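Local coordinates for protein histidine acid phosphatase (Bifidobacterium longum subsp. infantis, PDB 6RXD) that probably catalyses removal of phosphate from inositol polyphosphates, phytate included, and from 2,3-bisphosphoglycerate, as a histidine acid phytase of the MINPP type, at residues P36-S41 with N380-R385; Q117-L122 with Q447-A452. All coordinates share one frame; numbering follows the deposited sequence.

Contact 1 of 2, residues P36-S41 with N380-R385; sequences PIYTES and NTIDAR
In the alpha/beta domain of the histidine phosphatase fold a helix packs on the mixed sheet, and here Tyr38 of strand 36-41 meets Thr381, Ile382 and Arg385 of helix 380-385. The two segments run nearly antiparallel, at 154°, with axes 8.8 Å apart. Tyr38 holds CG anti to its own nitrogen (chi1 -176°), which sends the ring across to the helix, where the Thr381 carbonyl oxygen lies over one face near the rim. At the ring's end OH meets Thr381 OG1 at 2.7 Å, a hydrogen bond whose donor may be either hydroxyl; Thr394 is a further partner of the phenol. Nearer the backbone, CD2 packs on Ile382 CG1 at 3.8 Å. Arg385 runs past Tyr38 in the opposite sense, its CG 3.9 Å from Tyr38 CB, and bends at chi2 (54°), bringing NE to the Ile37 carbonyl oxygen at 2.9 Å, in the carbonyl plane. A water joins Arg385 NH2 to the Pro36 oxygen, while NH1 reaches Gly389. Ile37 and Tyr38 form a classic beta bulge opposite Val450. The tied phenol and flanking aliphatic groups should limit ring movement; the arginine bond is a second tie between helix and strand.

Contact 2 of 2, residues Q117-L122 with Q447-A452; sequences QRNRSL and QWDVYA
Asp449 OD1 is gripped by two side chains of the segment 117-122: Arg118 NH2 at 2.8 Å and Asn119 ND2 at 3.0 Å. They arrive from different directions. The arginine nitrogen comes on the syn side, 15° out of the carboxylate plane, whereas the amide, turned almost perpendicular to the carboxylate, donates from well above it. Arg118 NE completes a side-on salt bridge by bonding the syn lone pair of Asp449 OD2 at 2.9 Å, and the guanidinium and carboxylate are nearly coplanar. The arginine chain is extended to CD, and a turn at chi3 (81°) helps present this edge. Its other edge, formed by NH1 and NH2, closes end-on upon Gln447 OE1, with NH2 at 2.9 Å and NH1 at 3.1 Å. Both donors approach from the same face of the glutamine amide, above its plane and not on a lone pair. Bonds along two edges should fix the rotation of the guanidinium, and the buried carboxylate, which also pairs with Arg469, is probably stabilised as an anion. Farther along, a water links Asn119 OD1 and the Arg118 carbonyl oxygen to Tyr451 OH. The contact thus fastens the junction between helices 102-118 and 120-129 to strand 445-453, whose sheet neighbours 34-44 and 467-472 supply Thr39 and Arg469 to the same aspartate.

From the N terminus, strand 34-44 enters the sheet first, and contact 1 is completed only when helix 372-386 returns to it, closing a loop of 338 residues. Inside that loop the chain passes the helical junction at 117-122, which waits for strand 445-453 to close contact 2 across 324 residues. The segments alternate along the chain, so the closures cross rather than nest. They meet in the sheet, where strands 34-44 and 445-453 are antiparallel neighbours: Ile37 N lies 2.9 Å from Val450 O, a probable hydrogen bond. With centres about 10 Å apart, the contacts tie helices from distant parts of the sequence to adjacent strands.

Contact 1 of 2, residues P36-S41 with N380-R385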
loop_
_atom_site.group_PDB
_atom_site.type_symbol
_atom_site.label_atom_id
_atom_site.label_comp_id
_atom_site.label_asym_id
_atom_site.label_seq_id
_atom_site.Cartn_x
_atom_site.Cartn_y
_atom_site.Cartn_z
ATOM N N PRO A 36 25.425 -15.157 -2.937
ATOM C CA PRO A 36 24.625 -13.954 -3.197
ATOM C C PRO A 36 25.353 -12.929 -4.069
ATOM O O PRO A 36 26.544 -12.683 -3.850
ATOM C CB PRO A 36 24.415 -13.375 -1.795
ATOM C CG PRO A 36 25.602 -13.868 -1.002
ATOM C CD PRO A 36 25.837 -15.258 -1.522
ATOM N N ILE A 37 24.654 -12.339 -5.041
ATOM C CA ILE A 37 25.229 -11.238 -5.828
ATOM C C ILE A 37 24.372 -9.962 -5.864
ATOM O O ILE A 37 24.869 -8.895 -6.211
ATOM C CB ILE A 37 25.539 -11.644 -7.279
ATOM C CG1 ILE A 37 24.272 -12.137 -7.986
ATOM C CG2 ILE A 37 26.633 -12.714 -7.321
ATOM C CD1 ILE A 37 24.404 -12.152 -9.511
ATOM N N TYR A 38 23.086 -10.060 -5.529
ATOM C CA TYR A 38 22.214 -8.899 -5.661
ATOM C C TYR A 38 20.950 -9.089 -4.842
ATOM O O TYR A 38 20.507 -10.219 -4.632
ATOM C CB TYR A 38 21.863 -8.685 -7.149
ATOM C CG TYR A 38 21.031 -7.450 -7.428
ATOM C CD1 TYR A 38 21.589 -6.171 -7.344
ATOM C CD2 TYR A 38 19.690 -7.561 -7.792
ATOM C CE1 TYR A 38 20.818 -5.032 -7.596
ATOM C CE2 TYR A 38 18.922 -6.438 -8.051
ATOM C CZ TYR A 38 19.480 -5.185 -7.945
ATOM O OH TYR A 38 18.688 -4.077 -8.202
ATOM N N THR A 39 20.372 -7.992 -4.370
ATOM C CA THR A 39 19.016 -8.061 -3.829
ATOM C C THR A 39 18.257 -6.793 -4.184
ATOM O O THR A 39 18.868 -5.768 -4.465
ATOM C CB THR A 39 19.019 -8.285 -2.305
ATOM O OG1 THR A 39 17.680 -8.553 -1.857
ATOM C CG2 THR A 39 19.579 -7.063 -1.563
ATOM N N GLU A 40 16.928 -6.845 -4.197
ATOM C CA GLU A 40 16.174 -5.637 -4.523
ATOM C C GLU A 40 14.767 -5.702 -3.972
ATOM O O GLU A 40 14.282 -6.766 -3.606
ATOM C CB GLU A 40 16.124 -5.407 -6.031
ATOM C CG GLU A 40 15.439 -6.517 -6.789
ATOM C CD GLU A 40 15.320 -6.212 -8.254
ATOM O OE1 GLU A 40 15.155 -5.027 -8.614
ATOM O OE2 GLU A 40 15.410 -7.163 -9.058
ATOM N N SER A 41 14.118 -4.547 -3.921
ATOM C CA SER A 41 12.813 -4.467 -3.281
ATOM C C SER A 41 11.965 -3.362 -3.868
ATOM O O SER A 41 12.472 -2.417 -4.480
ATOM C CB SER A 41 12.997 -4.189 -1.792
ATOM O OG SER A 41 13.430 -2.856 -1.611
ATOM N N ASN A 380 16.092 -5.470 -15.179
ATOM C CA ASN A 380 17.217 -4.705 -15.718
ATOM C C ASN A 380 18.314 -4.425 -14.695
ATOM O O ASN A 380 19.492 -4.391 -15.044
ATOM C CB ASN A 380 16.740 -3.386 -16.330
ATOM C CG ASN A 380 16.060 -3.572 -17.673
ATOM O OD1 ASN A 380 16.240 -4.591 -18.335
ATOM N ND2 ASN A 380 15.273 -2.577 -18.083
ATOM N N THR A 381 17.933 -4.189 -13.445
ATOM C CA THR A 381 18.931 -3.926 -12.413
ATOM C C THR A 381 19.685 -5.201 -12.032
ATOM O O THR A 381 20.839 -5.135 -11.595
ATOM C CB THR A 381 18.343 -3.239 -11.149
ATOM O OG1 THR A 381 17.337 -4.071 -10.571
ATOM C CG2 THR A 381 17.754 -1.872 -11.476
ATOM N N ILE A 382 19.045 -6.357 -12.195
ATOM C CA ILE A 382 19.758 -7.615 -12.024
ATOM C C ILE A 382 20.805 -7.726 -13.131
ATOM O O ILE A 382 21.973 -8.004 -12.858
ATOM C CB ILE A 382 18.819 -8.834 -12.060
ATOM C CG1 ILE A 382 17.881 -8.813 -10.859
ATOM C CG2 ILE A 382 19.627 -10.137 -12.051
ATOM C CD1 ILE A 382 16.751 -9.866 -10.949
ATOM N N ASP A 383 20.394 -7.498 -14.379
ATOM C CA ASP A 383 21.341 -7.533 -15.494
ATOM C C ASP A 383 22.525 -6.590 -15.266
ATOM O O ASP A 383 23.675 -6.959 -15.525
ATOM C CB ASP A 383 20.657 -7.173 -16.816
ATOM C CG ASP A 383 19.772 -8.277 -17.345
ATOM O OD1 ASP A 383 19.997 -9.463 -17.014
ATOM O OD2 ASP A 383 18.843 -7.947 -18.116
ATOM N N ALA A 384 22.261 -5.376 -14.787
ATOM C CA ALA A 384 23.348 -4.412 -14.563
ATOM C C ALA A 384 24.414 -4.973 -13.622
ATOM O O ALA A 384 25.611 -4.773 -13.829
ATOM C CB ALA A 384 22.804 -3.101 -14.015
ATOM N N ARG A 385 23.967 -5.684 -12.593
ATOM C CA ARG A 385 24.864 -6.279 -11.605
ATOM C C ARG A 385 25.592 -7.491 -12.184
ATOM O O ARG A 385 26.823 -7.598 -12.095
ATOM C CB ARG A 385 24.065 -6.678 -10.355
ATOM C CG ARG A 385 24.854 -7.444 -9.296
ATOM C CD ARG A 385 26.130 -6.714 -8.858
ATOM N NE ARG A 385 26.815 -7.444 -7.794
ATOM C CZ ARG A 385 28.054 -7.185 -7.391
ATOM N NH1 ARG A 385 28.749 -6.217 -7.979
ATOM N NH2 ARG A 385 28.601 -7.895 -6.410
HETATM O O HOH W 1 28.396 -10.467 -4.603
#

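Contact 2 of 2, residues Q117-L122 with Q447-A452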
loop_
_atom_site.group_PDB
_atom_site.type_symbol
_atom_site.label_atom_id
_atom_site.label_comp_id
_atom_site.label_asym_id
_atom_site.label_seq_id
_atom_site.Cartn_x
_atom_site.Cartn_y
_atom_site.Cartn_z
ATOM N N GLN A 117 19.872 -8.336 7.501
ATOM C CA GLN A 117 20.093 -9.606 8.183
ATOM C C GLN A 117 19.981 -10.800 7.242
ATOM O O GLN A 117 20.797 -11.728 7.307
ATOM C CB GLN A 117 19.143 -9.737 9.378
ATOM C CG GLN A 117 19.527 -8.809 10.523
ATOM C CD GLN A 117 18.481 -8.707 11.610
ATOM O OE1 GLN A 117 17.347 -9.152 11.446
ATOM N NE2 GLN A 117 18.858 -8.099 12.734
ATOM N N ARG A 118 18.994 -10.763 6.350
ATOM C CA ARG A 118 18.794 -11.860 5.407
ATOM C C ARG A 118 19.941 -11.969 4.415
ATOM O O ARG A 118 20.272 -13.062 3.945
ATOM C CB ARG A 118 17.472 -11.707 4.650
ATOM C CG ARG A 118 17.111 -12.944 3.831
ATOM C CD ARG A 118 15.735 -12.802 3.204
ATOM N NE ARG A 118 15.761 -12.006 1.973
ATOM C CZ ARG A 118 15.319 -10.756 1.874
ATOM N NH1 ARG A 118 14.819 -10.128 2.931
ATOM N NH2 ARG A 118 15.378 -10.129 0.708
ATOM N N ASN A 119 20.544 -10.830 4.091
ATOM C CA ASN A 119 21.622 -10.806 3.119
ATOM C C ASN A 119 22.908 -10.304 3.721
ATOM O O ASN A 119 23.649 -9.562 3.085
ATOM C CB ASN A 119 21.255 -9.973 1.893
ATOM C CG ASN A 119 20.475 -10.772 0.872
ATOM O OD1 ASN A 119 20.980 -11.747 0.308
ATOM N ND2 ASN A 119 19.246 -10.367 0.631
ATOM N N ARG A 120 23.167 -10.734 4.948
ATOM C CA ARG A 120 24.374 -10.348 5.663
ATOM C C ARG A 120 25.637 -10.640 4.850
ATOM O O ARG A 120 26.535 -9.798 4.769
ATOM C CB ARG A 120 24.418 -11.056 7.022
ATOM C CG ARG A 120 25.673 -10.785 7.818
ATOM C CD ARG A 120 25.659 -11.540 9.141
ATOM N NE ARG A 120 24.517 -11.157 9.966
ATOM C CZ ARG A 120 24.535 -10.174 10.864
ATOM N NH1 ARG A 120 25.638 -9.462 11.062
ATOM N NH2 ARG A 120 23.444 -9.900 11.565
ATOM N N SER A 121 25.704 -11.814 4.224
ATOM C CA SER A 121 26.898 -12.161 3.457
ATOM C C SER A 121 27.101 -11.199 2.287
ATOM O O SER A 121 28.204 -10.689 2.079
ATOM C CB SER A 121 26.827 -13.597 2.952
ATOM O OG SER A 121 28.013 -13.915 2.253
ATOM N N LEU A 122 26.032 -10.941 1.539
ATOM C CA LEU A 122 26.086 -10.001 0.418
ATOM C C LEU A 122 26.601 -8.632 0.836
ATOM O O LEU A 122 27.480 -8.051 0.192
ATOM C CB LEU A 122 24.697 -9.840 -0.209
ATOM C CG LEU A 122 24.586 -8.839 -1.368
ATOM C CD1 LEU A 122 25.335 -9.335 -2.599
ATOM C CD2 LEU A 122 23.124 -8.550 -1.711
ATOM N N GLN A 447 10.416 -8.495 -2.469
ATOM C CA GLN A 447 11.880 -8.511 -2.483
ATOM C C GLN A 447 12.367 -9.702 -3.305
ATOM O O GLN A 447 11.784 -10.791 -3.238
ATOM C CB GLN A 447 12.415 -8.607 -1.052
ATOM C CG GLN A 447 12.000 -7.430 -0.157
ATOM C CD GLN A 447 12.680 -7.453 1.186
ATOM O OE1 GLN A 447 13.883 -7.707 1.284
ATOM N NE2 GLN A 447 11.913 -7.185 2.235
ATOM N N TRP A 448 13.421 -9.504 -4.090
ATOM C CA TRP A 448 14.027 -10.624 -4.812
ATOM C C TRP A 448 15.469 -10.740 -4.382
ATOM O O TRP A 448 16.173 -9.723 -4.304
ATOM C CB TRP A 448 14.030 -10.382 -6.323
ATOM C CG TRP A 448 12.696 -10.440 -7.013
ATOM C CD1 TRP A 448 11.470 -10.641 -6.447
ATOM C CD2 TRP A 448 12.474 -10.276 -8.415
ATOM N NE1 TRP A 448 10.494 -10.610 -7.422
ATOM C CE2 TRP A 448 11.089 -10.388 -8.638
ATOM C CE3 TRP A 448 13.321 -10.053 -9.504
ATOM C CZ2 TRP A 448 10.521 -10.274 -9.915
ATOM C CZ3 TRP A 448 12.763 -9.937 -10.774
ATOM C CH2 TRP A 448 11.375 -10.057 -10.964
ATOM N N ASP A 449 15.916 -11.974 -4.147
ATOM C CA ASP A 449 17.331 -12.251 -3.899
ATOM C C ASP A 449 17.924 -12.959 -5.105
ATOM O O ASP A 449 17.287 -13.845 -5.672
ATOM C CB ASP A 449 17.495 -13.153 -2.678
ATOM C CG ASP A 449 16.967 -12.522 -1.411
ATOM O OD1 ASP A 449 17.061 -11.290 -1.271
ATOM O OD2 ASP A 449 16.443 -13.260 -0.553
ATOM N N VAL A 450 19.147 -12.583 -5.483
ATOM C CA VAL A 450 19.783 -13.178 -6.651
ATOM C C VAL A 450 21.135 -13.752 -6.273
ATOM O O VAL A 450 21.969 -13.059 -5.685
ATOM C CB VAL A 450 19.976 -12.143 -7.783
ATOM C CG1 VAL A 450 20.556 -12.811 -9.036
ATOM C CG2 VAL A 450 18.657 -11.465 -8.109
ATOM N N TYR A 451 21.338 -15.023 -6.597
ATOM C CA TYR A 451 22.595 -15.695 -6.306
ATOM C C TYR A 451 23.218 -16.174 -7.612
ATOM O O TYR A 451 22.538 -16.267 -8.639
ATOM C CB TYR A 451 22.356 -16.904 -5.401
ATOM C CG TYR A 451 22.156 -16.633 -3.918
ATOM C CD1 TYR A 451 22.829 -17.391 -2.972
ATOM C CD2 TYR A 451 21.292 -15.643 -3.462
ATOM C CE1 TYR A 451 22.641 -17.187 -1.616
ATOM C CE2 TYR A 451 21.104 -15.429 -2.094
ATOM C CZ TYR A 451 21.777 -16.203 -1.187
ATOM O OH TYR A 451 21.597 -16.003 0.165
ATOM N N ALA A 452 24.512 -16.482 -7.583
ATOM C CA ALA A 452 25.182 -16.965 -8.786
ATOM C C ALA A 452 26.223 -17.997 -8.421
ATOM O O ALA A 452 26.773 -17.970 -7.317
ATOM C CB ALA A 452 25.830 -15.807 -9.551
HETATM O O HOH W 2 19.765 -14.156 1.026
#